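Local structure of putative acetyltransferase Sthe_0691 (Sphaerobacter thermophilus, 3SHP) at residues E107-V110 with P111-D115; F89-A92 with P93-D97; I152-G156 with H157-L161; A135-A139 with A140-A144. The protein probably transfers an acetyl group from acetyl-coenzyme A to an acceptor that is not established, as GNAT-type acetyltransferases do. One frame throughout, in Å; residues are numbered along the deposited sequence.

Interaction 1: E107-V110 with P111-D115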
ATOM      1  N   GLU A 107     -17.259  33.231   6.390  1.00 26.95           N
ATOM      2  CA  GLU A 107     -18.077  34.413   6.704  1.00 28.09           C
ATOM      3  C   GLU A 107     -19.563  34.124   6.577  1.00 27.58           C
ATOM      4  O   GLU A 107     -20.361  34.632   7.359  1.00 27.68           O
ATOM      5  CB  GLU A 107     -17.738  35.596   5.787  1.00 29.02           C
ATOM      6  CG  GLU A 107     -16.378  36.202   6.049  1.00 33.87           C
ATOM      7  CD  GLU A 107     -16.025  37.346   5.099  1.00 39.92           C
ATOM      8  OE1 GLU A 107     -16.583  37.435   3.973  1.00 42.59           O
ATOM      9  OE2 GLU A 107     -15.161  38.159   5.489  1.00 43.36           O
ATOM     10  N   LEU A 108     -19.924  33.335   5.574  1.00 26.97           N
ATOM     11  CA  LEU A 108     -21.316  33.013   5.293  1.00 27.29           C
ATOM     12  C   LEU A 108     -21.889  32.018   6.271  1.00 27.76           C
ATOM     13  O   LEU A 108     -23.000  32.210   6.740  1.00 27.84           O
ATOM     14  CB  LEU A 108     -21.488  32.472   3.862  1.00 26.86           C
ATOM     15  CG  LEU A 108     -20.969  33.427   2.766  1.00 26.50           C
ATOM     16  CD1 LEU A 108     -21.191  32.827   1.407  1.00 26.41           C
ATOM     17  CD2 LEU A 108     -21.608  34.818   2.863  1.00 24.83           C
ATOM     18  N   VAL A 109     -21.143  30.960   6.567  1.00 28.22           N
ATOM     19  CA  VAL A 109     -21.691  29.835   7.324  1.00 29.44           C
ATOM     20  C   VAL A 109     -21.806  30.128   8.832  1.00 30.62           C
ATOM     21  O   VAL A 109     -22.735  29.656   9.467  1.00 31.17           O
ATOM     22  CB  VAL A 109     -20.901  28.507   7.055  1.00 29.32           C
ATOM     23  CG1 VAL A 109     -19.603  28.478   7.817  1.00 28.72           C
ATOM     24  CG2 VAL A 109     -21.738  27.289   7.435  1.00 29.44           C
ATOM     25  N   VAL A 110     -20.897  30.925   9.395  1.00 31.98           N
ATOM     26  CA  VAL A 110     -20.916  31.188  10.850  1.00 34.26           C
ATOM     27  C   VAL A 110     -22.185  31.898  11.354  1.00 35.10           C
ATOM     28  O   VAL A 110     -22.841  31.415  12.293  1.00 35.30           O
ATOM     29  CB  VAL A 110     -19.606  31.881  11.356  1.00 34.85           C
ATOM     30  CG1 VAL A 110     -19.734  32.301  12.857  1.00 36.04           C
ATOM     31  CG2 VAL A 110     -18.435  30.946  11.198  1.00 34.41           C
ATOM     32  N   PRO A 111     -22.576  33.020  10.721  1.00 35.96           N
ATOM     33  CA  PRO A 111     -23.780  33.663  11.254  1.00 36.49           C
ATOM     34  C   PRO A 111     -25.011  32.754  11.153  1.00 36.88           C
ATOM     35  O   PRO A 111     -25.881  32.801  12.049  1.00 37.35           O
ATOM     36  CB  PRO A 111     -23.967  34.897  10.356  1.00 36.80           C
ATOM     37  CG  PRO A 111     -22.642  35.100   9.677  1.00 36.70           C
ATOM     38  CD  PRO A 111     -22.059  33.718   9.530  1.00 35.92           C
ATOM     39  N   TRP A 112     -25.090  31.958  10.080  1.00 36.44           N
ATOM     40  CA  TRP A 112     -26.152  30.960   9.921  1.00 36.69           C
ATOM     41  C   TRP A 112     -26.125  29.945  11.085  1.00 37.83           C
ATOM     42  O   TRP A 112     -27.176  29.604  11.646  1.00 38.07           O
ATOM     43  CB  TRP A 112     -26.065  30.249   8.559  1.00 35.59           C
ATOM     44  CG  TRP A 112     -26.943  29.036   8.465  1.00 34.60           C
ATOM     45  CD1 TRP A 112     -28.309  29.014   8.428  1.00 35.01           C
ATOM     46  CD2 TRP A 112     -26.524  27.660   8.412  1.00 33.47           C
ATOM     47  NE1 TRP A 112     -28.765  27.720   8.362  1.00 34.09           N
ATOM     48  CE2 TRP A 112     -27.694  26.867   8.350  1.00 33.57           C
ATOM     49  CE3 TRP A 112     -25.276  27.020   8.409  1.00 32.52           C
ATOM     50  CZ2 TRP A 112     -27.655  25.461   8.282  1.00 32.95           C
ATOM     51  CZ3 TRP A 112     -25.240  25.618   8.350  1.00 31.97           C
ATOM     52  CH2 TRP A 112     -26.429  24.860   8.307  1.00 31.91           C
ATOM     53  N   LEU A 113     -24.929  29.488  11.444  1.00 38.65           N
ATOM     54  CA  LEU A 113     -24.754  28.533  12.536  1.00 40.47           C
ATOM     55  C   LEU A 113     -25.196  29.105  13.893  1.00 42.66           C
ATOM     56  O   LEU A 113     -25.869  28.416  14.668  1.00 43.05           O
ATOM     57  CB  LEU A 113     -23.300  28.016  12.604  1.00 39.53           C
ATOM     58  CG  LEU A 113     -22.878  26.893  11.637  1.00 38.11           C
ATOM     59  CD1 LEU A 113     -21.426  26.459  11.886  1.00 37.69           C
ATOM     60  CD2 LEU A 113     -23.786  25.663  11.694  1.00 33.85           C
ATOM     61  N   ARG A 114     -24.829  30.358  14.170  1.00 45.02           N
ATOM     62  CA  ARG A 114     -25.229  31.017  15.420  1.00 47.54           C
ATOM     63  C   ARG A 114     -26.734  31.245  15.508  1.00 48.56           C
ATOM     64  O   ARG A 114     -27.324  31.017  16.560  1.00 49.19           O
ATOM     65  CB  ARG A 114     -24.509  32.352  15.626  1.00 48.12           C
ATOM     66  CG  ARG A 114     -22.967  32.287  15.795  1.00 50.39           C
ATOM     67  CD  ARG A 114     -22.467  33.694  16.204  1.00 53.66           C
ATOM     68  NE  ARG A 114     -21.013  33.898  16.269  1.00 55.27           N
ATOM     69  CZ  ARG A 114     -20.254  33.694  17.349  1.00 55.82           C
ATOM     70  NH1 ARG A 114     -18.967  33.974  17.290  1.00 55.52           N
ATOM     71  NH2 ARG A 114     -20.762  33.208  18.481  1.00 55.85           N
ATOM     72  N   ASP A 115     -27.352  31.683  14.412  1.00 49.54           N
ATOM     73  CA  ASP A 115     -28.777  32.046  14.429  1.00 50.72           C
ATOM     74  C   ASP A 115     -29.746  30.866  14.323  1.00 52.20           C
ATOM     75  O   ASP A 115     -30.732  30.795  15.062  1.00 52.29           O
ATOM     76  CB  ASP A 115     -29.129  33.035  13.309  1.00 50.16           C
ATOM     77  CG  ASP A 115     -28.376  34.352  13.406  1.00 48.94           C
ATOM     78  OD1 ASP A 115     -27.865  34.682  14.491  1.00 46.85           O
ATOM     79  OD2 ASP A 115     -28.301  35.062  12.377  1.00 46.62           O
TER

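Interaction 2: F89-A92 with P93-D97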
ATOM      1  N   PHE A  89     -13.242  22.659   6.018  1.00 22.58           N
ATOM      2  CA  PHE A  89     -13.482  22.984   4.617  1.00 23.25           C
ATOM      3  C   PHE A  89     -12.553  22.139   3.774  1.00 23.58           C
ATOM      4  O   PHE A  89     -11.428  21.852   4.194  1.00 23.87           O
ATOM      5  CB  PHE A  89     -13.186  24.465   4.346  1.00 22.70           C
ATOM      6  CG  PHE A  89     -14.047  25.411   5.137  1.00 24.37           C
ATOM      7  CD1 PHE A  89     -15.268  25.843   4.639  1.00 24.92           C
ATOM      8  CD2 PHE A  89     -13.638  25.859   6.385  1.00 25.50           C
ATOM      9  CE1 PHE A  89     -16.070  26.715   5.365  1.00 26.48           C
ATOM     10  CE2 PHE A  89     -14.438  26.725   7.132  1.00 28.23           C
ATOM     11  CZ  PHE A  89     -15.659  27.166   6.614  1.00 27.59           C
ATOM     12  N   HIS A  90     -13.022  21.757   2.593  1.00 24.20           N
ATOM     13  CA  HIS A  90     -12.222  21.027   1.625  1.00 25.25           C
ATOM     14  C   HIS A  90     -12.347  21.821   0.333  1.00 25.28           C
ATOM     15  O   HIS A  90     -13.420  21.850  -0.249  1.00 26.05           O
ATOM     16  CB  HIS A  90     -12.772  19.618   1.394  1.00 25.58           C
ATOM     17  CG  HIS A  90     -12.776  18.744   2.609  1.00 27.84           C
ATOM     18  ND1 HIS A  90     -11.672  18.016   3.007  1.00 30.93           N
ATOM     19  CD2 HIS A  90     -13.754  18.461   3.504  1.00 29.01           C
ATOM     20  CE1 HIS A  90     -11.967  17.335   4.101  1.00 30.36           C
ATOM     21  NE2 HIS A  90     -13.226  17.582   4.419  1.00 29.40           N
HETATM   22  N   MSE A  91     -11.280  22.479  -0.108  1.00 25.20           N
HETATM   23  CA  MSE A  91     -11.353  23.301  -1.337  1.00 25.58           C
HETATM   24  C   MSE A  91     -10.788  22.526  -2.523  1.00 26.07           C
HETATM   25  O   MSE A  91      -9.914  21.694  -2.338  1.00 26.55           O
HETATM   26  CB  MSE A  91     -10.587  24.621  -1.164  1.00 24.70           C
HETATM   27  CG  MSE A  91     -10.978  25.367   0.112  1.00 24.52           C
HETATM   28 SE   MSE A  91     -12.885  25.781   0.206  0.75 20.52          SE
HETATM   29  CE  MSE A  91     -12.934  27.046  -1.243  1.00 20.06           C
ATOM     30  N   ALA A  92     -11.285  22.786  -3.731  1.00 26.63           N
ATOM     31  CA  ALA A  92     -10.756  22.111  -4.909  1.00 28.00           C
ATOM     32  C   ALA A  92      -9.283  22.469  -5.082  1.00 29.04           C
ATOM     33  O   ALA A  92      -8.900  23.617  -4.920  1.00 28.36           O
ATOM     34  CB  ALA A  92     -11.550  22.464  -6.161  1.00 27.30           C
ATOM     35  N   PRO A  93      -8.451  21.469  -5.374  1.00 30.59           N
ATOM     36  CA  PRO A  93      -7.013  21.675  -5.544  1.00 32.17           C
ATOM     37  C   PRO A  93      -6.648  22.492  -6.790  1.00 33.02           C
ATOM     38  O   PRO A  93      -5.569  23.099  -6.815  1.00 33.39           O
ATOM     39  CB  PRO A  93      -6.455  20.235  -5.678  1.00 32.31           C
ATOM     40  CG  PRO A  93      -7.622  19.449  -6.237  1.00 32.06           C
ATOM     41  CD  PRO A  93      -8.826  20.054  -5.516  1.00 31.17           C
ATOM     42  N   TRP A  94      -7.521  22.504  -7.795  1.00 33.42           N
ATOM     43  CA  TRP A  94      -7.288  23.289  -9.011  1.00 34.43           C
ATOM     44  C   TRP A  94      -7.581  24.784  -8.833  1.00 35.93           C
ATOM     45  O   TRP A  94      -7.356  25.565  -9.754  1.00 35.93           O
ATOM     46  CB  TRP A  94      -8.099  22.748 -10.189  1.00 33.69           C
ATOM     47  CG  TRP A  94      -9.568  22.471  -9.899  1.00 32.98           C
ATOM     48  CD1 TRP A  94     -10.130  21.259  -9.592  1.00 30.79           C
ATOM     49  CD2 TRP A  94     -10.654  23.419  -9.918  1.00 31.21           C
ATOM     50  NE1 TRP A  94     -11.493  21.394  -9.434  1.00 30.30           N
ATOM     51  CE2 TRP A  94     -11.843  22.701  -9.625  1.00 28.92           C
ATOM     52  CE3 TRP A  94     -10.739  24.795 -10.181  1.00 31.40           C
ATOM     53  CZ2 TRP A  94     -13.094  23.310  -9.548  1.00 29.01           C
ATOM     54  CZ3 TRP A  94     -11.991  25.413 -10.122  1.00 30.90           C
ATOM     55  CH2 TRP A  94     -13.160  24.662  -9.792  1.00 31.72           C
ATOM     56  N   LEU A  95      -8.079  25.185  -7.667  1.00 36.91           N
ATOM     57  CA  LEU A  95      -8.402  26.595  -7.475  1.00 38.97           C
ATOM     58  C   LEU A  95      -7.153  27.468  -7.503  1.00 41.09           C
ATOM     59  O   LEU A  95      -6.094  27.066  -7.023  1.00 42.12           O
ATOM     60  CB  LEU A  95      -9.161  26.811  -6.175  1.00 38.13           C
ATOM     61  CG  LEU A  95     -10.669  26.628  -6.206  1.00 37.10           C
ATOM     62  CD1 LEU A  95     -11.182  26.745  -4.771  1.00 36.98           C
ATOM     63  CD2 LEU A  95     -11.357  27.682  -7.087  1.00 36.03           C
ATOM     64  N   ASP A  96      -7.275  28.651  -8.092  1.00 43.37           N
ATOM     65  CA  ASP A  96      -6.155  29.580  -8.160  1.00 45.48           C
ATOM     66  C   ASP A  96      -5.801  30.155  -6.783  1.00 45.81           C
ATOM     67  O   ASP A  96      -4.611  30.224  -6.425  1.00 47.12           O
ATOM     68  CB  ASP A  96      -6.462  30.716  -9.146  1.00 46.74           C
ATOM     69  CG  ASP A  96      -5.899  30.451 -10.528  1.00 48.82           C
ATOM     70  OD1 ASP A  96      -4.843  29.783 -10.599  1.00 51.71           O
ATOM     71  OD2 ASP A  96      -6.500  30.919 -11.533  1.00 51.08           O
ATOM     72  N   ASP A  97      -6.828  30.551  -6.031  1.00 44.46           N
ATOM     73  CA  ASP A  97      -6.658  31.141  -4.705  1.00 43.89           C
ATOM     74  C   ASP A  97      -7.778  30.626  -3.783  1.00 40.99           C
ATOM     75  O   ASP A  97      -8.800  31.264  -3.574  1.00 40.61           O
ATOM     76  CB  ASP A  97      -6.681  32.676  -4.797  1.00 45.40           C
ATOM     77  CG  ASP A  97      -6.316  33.379  -3.462  1.00 49.24           C
ATOM     78  OD1 ASP A  97      -6.262  32.721  -2.375  1.00 51.96           O
ATOM     79  OD2 ASP A  97      -6.088  34.623  -3.520  1.00 53.52           O
TER

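Interaction 3: I152-G156 with H157-L161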
ATOM      1  N   ILE A 152      -0.070  19.848   9.345  1.00 20.98           N
ATOM      2  CA  ILE A 152      -0.487  19.939   7.942  1.00 20.82           C
ATOM      3  C   ILE A 152       0.724  19.954   7.002  1.00 21.37           C
ATOM      4  O   ILE A 152       1.568  20.858   7.090  1.00 21.68           O
ATOM      5  CB  ILE A 152      -1.361  21.221   7.673  1.00 21.09           C
ATOM      6  CG1 ILE A 152      -2.573  21.349   8.642  1.00 20.65           C
ATOM      7  CG2 ILE A 152      -1.841  21.265   6.220  1.00 21.91           C
ATOM      8  CD1 ILE A 152      -3.444  20.114   8.727  1.00 20.96           C
ATOM      9  N   ALA A 153       0.810  18.971   6.103  1.00 21.39           N
ATOM     10  CA  ALA A 153       1.852  18.962   5.051  1.00 22.48           C
ATOM     11  C   ALA A 153       1.662  20.086   4.029  1.00 22.80           C
ATOM     12  O   ALA A 153       0.574  20.270   3.515  1.00 23.26           O
ATOM     13  CB  ALA A 153       1.880  17.598   4.305  1.00 21.92           C
ATOM     14  N   ARG A 154       2.728  20.832   3.755  1.00 23.20           N
ATOM     15  CA  ARG A 154       2.789  21.749   2.629  1.00 23.45           C
ATOM     16  C   ARG A 154       4.029  21.399   1.792  1.00 24.28           C
ATOM     17  O   ARG A 154       4.790  20.465   2.109  1.00 24.45           O
ATOM     18  CB  ARG A 154       2.866  23.220   3.112  1.00 22.99           C
ATOM     19  CG  ARG A 154       1.668  23.723   3.952  1.00 22.44           C
ATOM     20  CD  ARG A 154       0.352  23.762   3.129  1.00 22.76           C
ATOM     21  NE  ARG A 154      -0.685  24.508   3.835  1.00 22.39           N
ATOM     22  CZ  ARG A 154      -1.988  24.231   3.805  1.00 22.23           C
ATOM     23  NH1 ARG A 154      -2.473  23.197   3.111  1.00 21.15           N
ATOM     24  NH2 ARG A 154      -2.825  24.994   4.492  1.00 21.65           N
ATOM     25  N   ALA A 155       4.251  22.166   0.736  1.00 25.07           N
ATOM     26  CA  ALA A 155       5.378  21.921  -0.117  1.00 26.23           C
ATOM     27  C   ALA A 155       6.632  22.333   0.641  1.00 27.24           C
ATOM     28  O   ALA A 155       6.767  23.512   1.026  1.00 27.65           O
ATOM     29  CB  ALA A 155       5.232  22.709  -1.409  1.00 25.93           C
ATOM     30  N   GLY A 156       7.514  21.357   0.890  1.00 26.67           N
ATOM     31  CA  GLY A 156       8.777  21.615   1.541  1.00 26.71           C
ATOM     32  C   GLY A 156       8.767  21.812   3.057  1.00 26.59           C
ATOM     33  O   GLY A 156       9.813  21.941   3.648  1.00 27.48           O
ATOM     34  N   HIS A 157       7.595  21.833   3.694  1.00 25.82           N
ATOM     35  CA  HIS A 157       7.487  22.194   5.111  1.00 25.17           C
ATOM     36  C   HIS A 157       6.105  21.796   5.602  1.00 24.35           C
ATOM     37  O   HIS A 157       5.293  21.320   4.817  1.00 23.94           O
ATOM     38  CB  HIS A 157       7.747  23.716   5.362  1.00 25.10           C
ATOM     39  CG  HIS A 157       6.683  24.630   4.808  1.00 25.65           C
ATOM     40  ND1 HIS A 157       6.461  24.787   3.453  1.00 25.64           N
ATOM     41  CD2 HIS A 157       5.787  25.442   5.429  1.00 26.08           C
ATOM     42  CE1 HIS A 157       5.470  25.648   3.265  1.00 26.78           C
ATOM     43  NE2 HIS A 157       5.041  26.056   4.446  1.00 25.28           N
ATOM     44  N   ARG A 158       5.860  21.986   6.898  1.00 23.61           N
ATOM     45  CA  ARG A 158       4.579  21.677   7.512  1.00 22.91           C
ATOM     46  C   ARG A 158       4.127  22.887   8.288  1.00 22.72           C
ATOM     47  O   ARG A 158       4.959  23.679   8.713  1.00 23.49           O
ATOM     48  CB  ARG A 158       4.703  20.474   8.441  1.00 23.06           C
ATOM     49  CG  ARG A 158       5.252  19.226   7.730  1.00 23.60           C
ATOM     50  CD  ARG A 158       5.189  17.994   8.616  1.00 25.27           C
ATOM     51  NE  ARG A 158       3.816  17.562   8.911  1.00 25.22           N
ATOM     52  CZ  ARG A 158       3.111  16.736   8.150  1.00 25.60           C
ATOM     53  NH1 ARG A 158       3.645  16.247   7.014  1.00 23.93           N
ATOM     54  NH2 ARG A 158       1.870  16.404   8.520  1.00 26.13           N
ATOM     55  N   VAL A 159       2.816  23.053   8.431  1.00 21.73           N
ATOM     56  CA  VAL A 159       2.268  24.150   9.215  1.00 21.82           C
ATOM     57  C   VAL A 159       1.276  23.627  10.256  1.00 21.62           C
ATOM     58  O   VAL A 159       0.757  22.512  10.135  1.00 21.13           O
ATOM     59  CB  VAL A 159       1.598  25.226   8.345  1.00 21.10           C
ATOM     60  CG1 VAL A 159       2.573  25.730   7.247  1.00 21.40           C
ATOM     61  CG2 VAL A 159       0.307  24.712   7.760  1.00 19.19           C
ATOM     62  N   ASP A 160       1.027  24.435  11.277  1.00 21.93           N
ATOM     63  CA  ASP A 160       0.145  24.025  12.351  1.00 22.31           C
ATOM     64  C   ASP A 160      -1.277  23.977  11.858  1.00 21.92           C
ATOM     65  O   ASP A 160      -1.689  24.783  11.025  1.00 22.59           O
ATOM     66  CB  ASP A 160       0.202  25.002  13.533  1.00 22.45           C
ATOM     67  CG  ASP A 160       1.593  25.174  14.103  1.00 24.51           C
ATOM     68  OD1 ASP A 160       2.520  24.405  13.774  1.00 28.22           O
ATOM     69  OD2 ASP A 160       1.762  26.116  14.892  1.00 26.17           O
ATOM     70  N   LEU A 161      -2.045  23.046  12.392  1.00 21.68           N
ATOM     71  CA  LEU A 161      -3.492  23.159  12.309  1.00 21.65           C
ATOM     72  C   LEU A 161      -3.972  23.882  13.563  1.00 22.30           C
ATOM     73  O   LEU A 161      -3.602  23.501  14.686  1.00 22.93           O
ATOM     74  CB  LEU A 161      -4.150  21.786  12.243  1.00 21.07           C
ATOM     75  CG  LEU A 161      -5.675  21.858  12.050  1.00 20.98           C
ATOM     76  CD1 LEU A 161      -5.998  22.608  10.738  1.00 18.95           C
ATOM     77  CD2 LEU A 161      -6.358  20.455  12.117  1.00 19.69           C
TER

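Interaction 4: A135-A139 with A140-A144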
ATOM      1  N   ALA A 135      -8.484  35.383   9.323  1.00 30.03           N
ATOM      2  CA  ALA A 135      -9.042  36.715   9.549  1.00 30.79           C
ATOM      3  C   ALA A 135     -10.567  36.667   9.551  1.00 31.22           C
ATOM      4  O   ALA A 135     -11.205  37.359  10.349  1.00 31.29           O
ATOM      5  CB  ALA A 135      -8.519  37.708   8.528  1.00 30.98           C
ATOM      6  N   ALA A 136     -11.152  35.836   8.681  1.00 31.41           N
ATOM      7  CA  ALA A 136     -12.616  35.693   8.655  1.00 31.53           C
ATOM      8  C   ALA A 136     -13.092  35.145   9.989  1.00 31.51           C
ATOM      9  O   ALA A 136     -14.099  35.584  10.504  1.00 32.22           O
ATOM     10  CB  ALA A 136     -13.077  34.793   7.497  1.00 31.34           C
ATOM     11  N   ALA A 137     -12.354  34.196  10.556  1.00 31.29           N
ATOM     12  CA  ALA A 137     -12.764  33.571  11.813  1.00 31.30           C
ATOM     13  C   ALA A 137     -12.727  34.568  12.957  1.00 32.10           C
ATOM     14  O   ALA A 137     -13.652  34.636  13.769  1.00 31.29           O
ATOM     15  CB  ALA A 137     -11.878  32.373  12.121  1.00 30.09           C
ATOM     16  N   GLU A 138     -11.653  35.345  13.008  1.00 33.45           N
ATOM     17  CA  GLU A 138     -11.517  36.390  14.007  1.00 35.77           C
ATOM     18  C   GLU A 138     -12.658  37.407  13.916  1.00 36.25           C
ATOM     19  O   GLU A 138     -13.263  37.723  14.939  1.00 36.39           O
ATOM     20  CB  GLU A 138     -10.134  37.042  13.928  1.00 36.30           C
ATOM     21  CG  GLU A 138      -9.097  36.186  14.643  1.00 41.63           C
ATOM     22  CD  GLU A 138      -7.709  36.231  14.017  1.00 47.82           C
ATOM     23  OE1 GLU A 138      -7.432  37.125  13.166  1.00 52.07           O
ATOM     24  OE2 GLU A 138      -6.886  35.362  14.393  1.00 48.71           O
ATOM     25  N   ALA A 139     -12.991  37.863  12.705  1.00 36.50           N
ATOM     26  CA  ALA A 139     -14.096  38.807  12.537  1.00 37.68           C
ATOM     27  C   ALA A 139     -15.460  38.180  12.878  1.00 37.57           C
ATOM     28  O   ALA A 139     -16.365  38.875  13.318  1.00 37.65           O
ATOM     29  CB  ALA A 139     -14.106  39.438  11.121  1.00 37.95           C
ATOM     30  N   ALA A 140     -15.594  36.868  12.696  1.00 37.28           N
ATOM     31  CA  ALA A 140     -16.808  36.169  13.129  1.00 36.68           C
ATOM     32  C   ALA A 140     -16.868  35.938  14.656  1.00 36.65           C
ATOM     33  O   ALA A 140     -17.837  35.354  15.161  1.00 37.02           O
ATOM     34  CB  ALA A 140     -16.958  34.867  12.387  1.00 35.74           C
ATOM     35  N   GLY A 141     -15.843  36.376  15.389  1.00 35.83           N
ATOM     36  CA  GLY A 141     -15.861  36.265  16.850  1.00 35.28           C
ATOM     37  C   GLY A 141     -15.375  34.914  17.363  1.00 35.14           C
ATOM     38  O   GLY A 141     -15.597  34.588  18.527  1.00 36.25           O
ATOM     39  N   LEU A 142     -14.727  34.128  16.497  1.00 33.67           N
ATOM     40  CA  LEU A 142     -14.044  32.914  16.909  1.00 32.85           C
ATOM     41  C   LEU A 142     -12.641  33.266  17.402  1.00 32.40           C
ATOM     42  O   LEU A 142     -12.051  34.269  16.956  1.00 31.42           O
ATOM     43  CB  LEU A 142     -13.930  31.912  15.752  1.00 32.54           C
ATOM     44  CG  LEU A 142     -15.201  31.473  15.017  1.00 33.49           C
ATOM     45  CD1 LEU A 142     -14.859  30.465  13.891  1.00 30.70           C
ATOM     46  CD2 LEU A 142     -16.142  30.840  15.990  1.00 33.54           C
ATOM     47  N   LYS A 143     -12.122  32.422  18.306  1.00 31.75           N
ATOM     48  CA  LYS A 143     -10.797  32.582  18.895  1.00 31.70           C
ATOM     49  C   LYS A 143      -9.972  31.288  18.835  1.00 30.29           C
ATOM     50  O   LYS A 143     -10.493  30.178  19.039  1.00 29.45           O
ATOM     51  CB  LYS A 143     -10.923  33.061  20.340  1.00 32.91           C
ATOM     52  CG  LYS A 143     -11.285  34.573  20.439  1.00 39.11           C
ATOM     53  CD  LYS A 143     -11.798  34.924  21.810  1.00 46.66           C
ATOM     54  CE  LYS A 143     -12.405  36.323  21.830  1.00 52.96           C
ATOM     55  NZ  LYS A 143     -11.363  37.398  21.650  1.00 57.25           N
ATOM     56  N   ALA A 144      -8.682  31.442  18.559  1.00 29.29           N
ATOM     57  CA  ALA A 144      -7.771  30.302  18.493  1.00 28.49           C
ATOM     58  C   ALA A 144      -7.727  29.615  19.840  1.00 27.85           C
ATOM     59  O   ALA A 144      -7.413  30.241  20.851  1.00 28.47           O
ATOM     60  CB  ALA A 144      -6.381  30.761  18.079  1.00 28.73           C
TER
HETATM   61  O   HOH W   1     -12.476  37.044  17.451  1.00 51.16           O

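Interaction 1: E107-V110 with P111-D115
Glu107 and Pro111 meet at a proline kink inside helix 98-116, the helix that connects strands 84-91 and 121-127. Pro111 has no N-H for the turn before it. In place of a bond, its ring carbon CD is pushed against that turn, and Glu107 O lies 2.9 Å from Pro111 CD. The i to i-4 bonds resume at Leu113. Leu113 N donates to Val109 O at 3.0 Å. Arg114 N reaches Val110 O at 2.9 Å with an N-H...O angle of 164°, so helical bonding is interrupted at the proline but not ended.

The side chains divide between two flanks. On one, Val109 sends out CG2 opposite the backbone N (its CG1 has chi1 78°), and this methyl arrives at the rim of the Trp112 indole, close to the ring plane, with Val109 CG2 and Trp112 CE3 3.7 Å apart. Leu113 adds a looser contact there, its CG 4.4 Å from Val109 CG2. This flank faces the sheet, where Leu87 receives both Val109 and Leu113. On the other, the extended Arg114 chain runs beside Val110 in the same direction, with Val110 CG1 4.0 Å from Arg114 NE. The far end of the arginine, NH1, is held by Ala140 O beyond helix 131-139. Three features, the lost N-H, the CD wedged on a carbonyl and the bonds regained downstream, mark a proline-kinked helix, here the crossover helix of a beta-alpha-beta unit as in the GNAT fold.

Interaction 2: F89-A92 with P93-D97
Ala92 and Trp94 make the tight part of this turn. The Ala92 methyl lies over one face of the indole, with Ala92 CB 3.6 Å from the centroid of the five-membered ring and 22° off its normal, a CH-pi contact. The closest ring atom is Trp94 NE1, 3.4 Å from Ala92 CB. Trp94 can fold back this way because its CG sits between the backbone N and the carbonyl carbon (chi1 48°). Ala92 to Leu95 form a type I beta turn, closed by Leu95 N donating to Ala92 O at 3.3 Å. The donor stands above the carbonyl plane, and the bond is long.

Packing is slacker where the selenomethionine Met91 and Leu95 meet obliquely: Met91 CE and Leu95 CD1 are 4.0 Å apart, and Leu95 CG is 4.3 Å from Ala92 CB. Farther on, the exposed Asp96 turns away from the turn, and its OD1 forms a salt bridge with Lys24 of a second subunit. His25 of that subunit stacks with the Trp94 ring. A serine in place of the tryptophan would probably strip the Ala92 methyl of its aromatic cover and leave His25 of the second subunit without its stacking partner. The chemistry thus works at two levels: the CH-pi contact and the backbone bond hold the turn locally, while the Trp94 stack and the bonds from Trp94 O and Asp96 to Lys24 join it to the neighbouring subunit.

Interaction 3: I152-G156 with H157-L161
His157 CG is placed between its own backbone N and carbonyl carbon (chi1 68°), which swings the ring back over Arg154 and toward Ala155. His157 ND1 then donates to Ala155 O at 2.8 Å; the oxygen lies in the ring plane, while the donor stands above the carbonyl plane. Arg154 CB covers one face of the same ring, 3.9 Å from its centroid. An alanine at the histidine position is likely to leave Ala155 O without this donor and to uncover the Arg154 CB.

Arg154 bends at chi2, and its NE pairs with Asp129. Next to it, Val159 CG2 packs on Ile152 CB at 3.9 Å, and Ile152 CG1 touches Leu161 CB at 4.0 Å. On the opposite face of the sheet from Ile152, Arg154 and Val159, Arg158 lays its guanidinium over the Ala153 backbone, Ala153 N being 3.6 Å above the plane, while NE is held by Glu150 O. Ile152 and Val159 exchange two bonds of 2.9 Å, Ile152 N to Val159 O and Val159 N to Ile152 O. With segments 152-156 and 157-161 running 167° apart and Gly156 at positive phi (78°), this is a tight antiparallel beta hairpin.

Interaction 4: A135-A139 with A140-A144
Ala137 and Leu142 carry the apolar part of this helix end, with Ala137 CB 4.0 Å from Leu142 CD1. Their backbones are joined as well, since Leu142 N donates to Ala137 O at 3.0 Å, tilted 29° from the carbonyl plane. One step inside that bond, Gly141 N reaches Glu138 O at 2.9 Å, coming from above the carbonyl plane. These two bonds back into the last turn, together with the positive phi of Gly141 (85°), define a Schellman motif, and Ala137 with Leu142 is the hydrophobic pair that commonly accompanies it. Just before them, Ala140 N still makes a regular helical bond to Ala136 O at 2.9 Å.

A water forms the next layer. It donates to Glu138 O at 2.7 Å and to Leu142 O at 2.9 Å, so Glu138 O accepts both this water and the glycine N-H. Glycine suits the reversal because at its backbone angles a CB would press on the carbonyl O of Ala140.

Farther out, Tyr164 of strand 157-167 packs on Ala137 and Leu142 and bonds Glu138 OE2 through its hydroxyl, while Leu106 of helix 98-116 also covers Ala137. Past the regular helical bonds, Ala137 O and Glu138 O are thus met by main-chain N-H groups, Glu138 O by water too, and Ala140 O accepts from Arg114 NH1 of helix 98-116, with a small apolar contact sealing the inner side.

In the fold
From the N terminus the order is interaction 2, interaction 1, interaction 4, interaction 3. Each joins adjacent segments, so each closes only a turn of its own; they follow in series, none nesting or crossing. Interaction 2 ends strand 84-91 and leads to helix 98-116, within which interaction 1 lies. Interaction 4 ends helix 131-139 and starts strand 143-151, and interaction 3 is the hairpin entering strand 157-167. Interactions 1 and 4 touch directly, packing the two helices together, whereas interactions 1 and 3 lie on opposite sides of the chain's centre, their own centres about 28 Å apart. Interactions 2 and 3 both meet the second subunit, and interactions 2, 3 and 4 reach the same sheet.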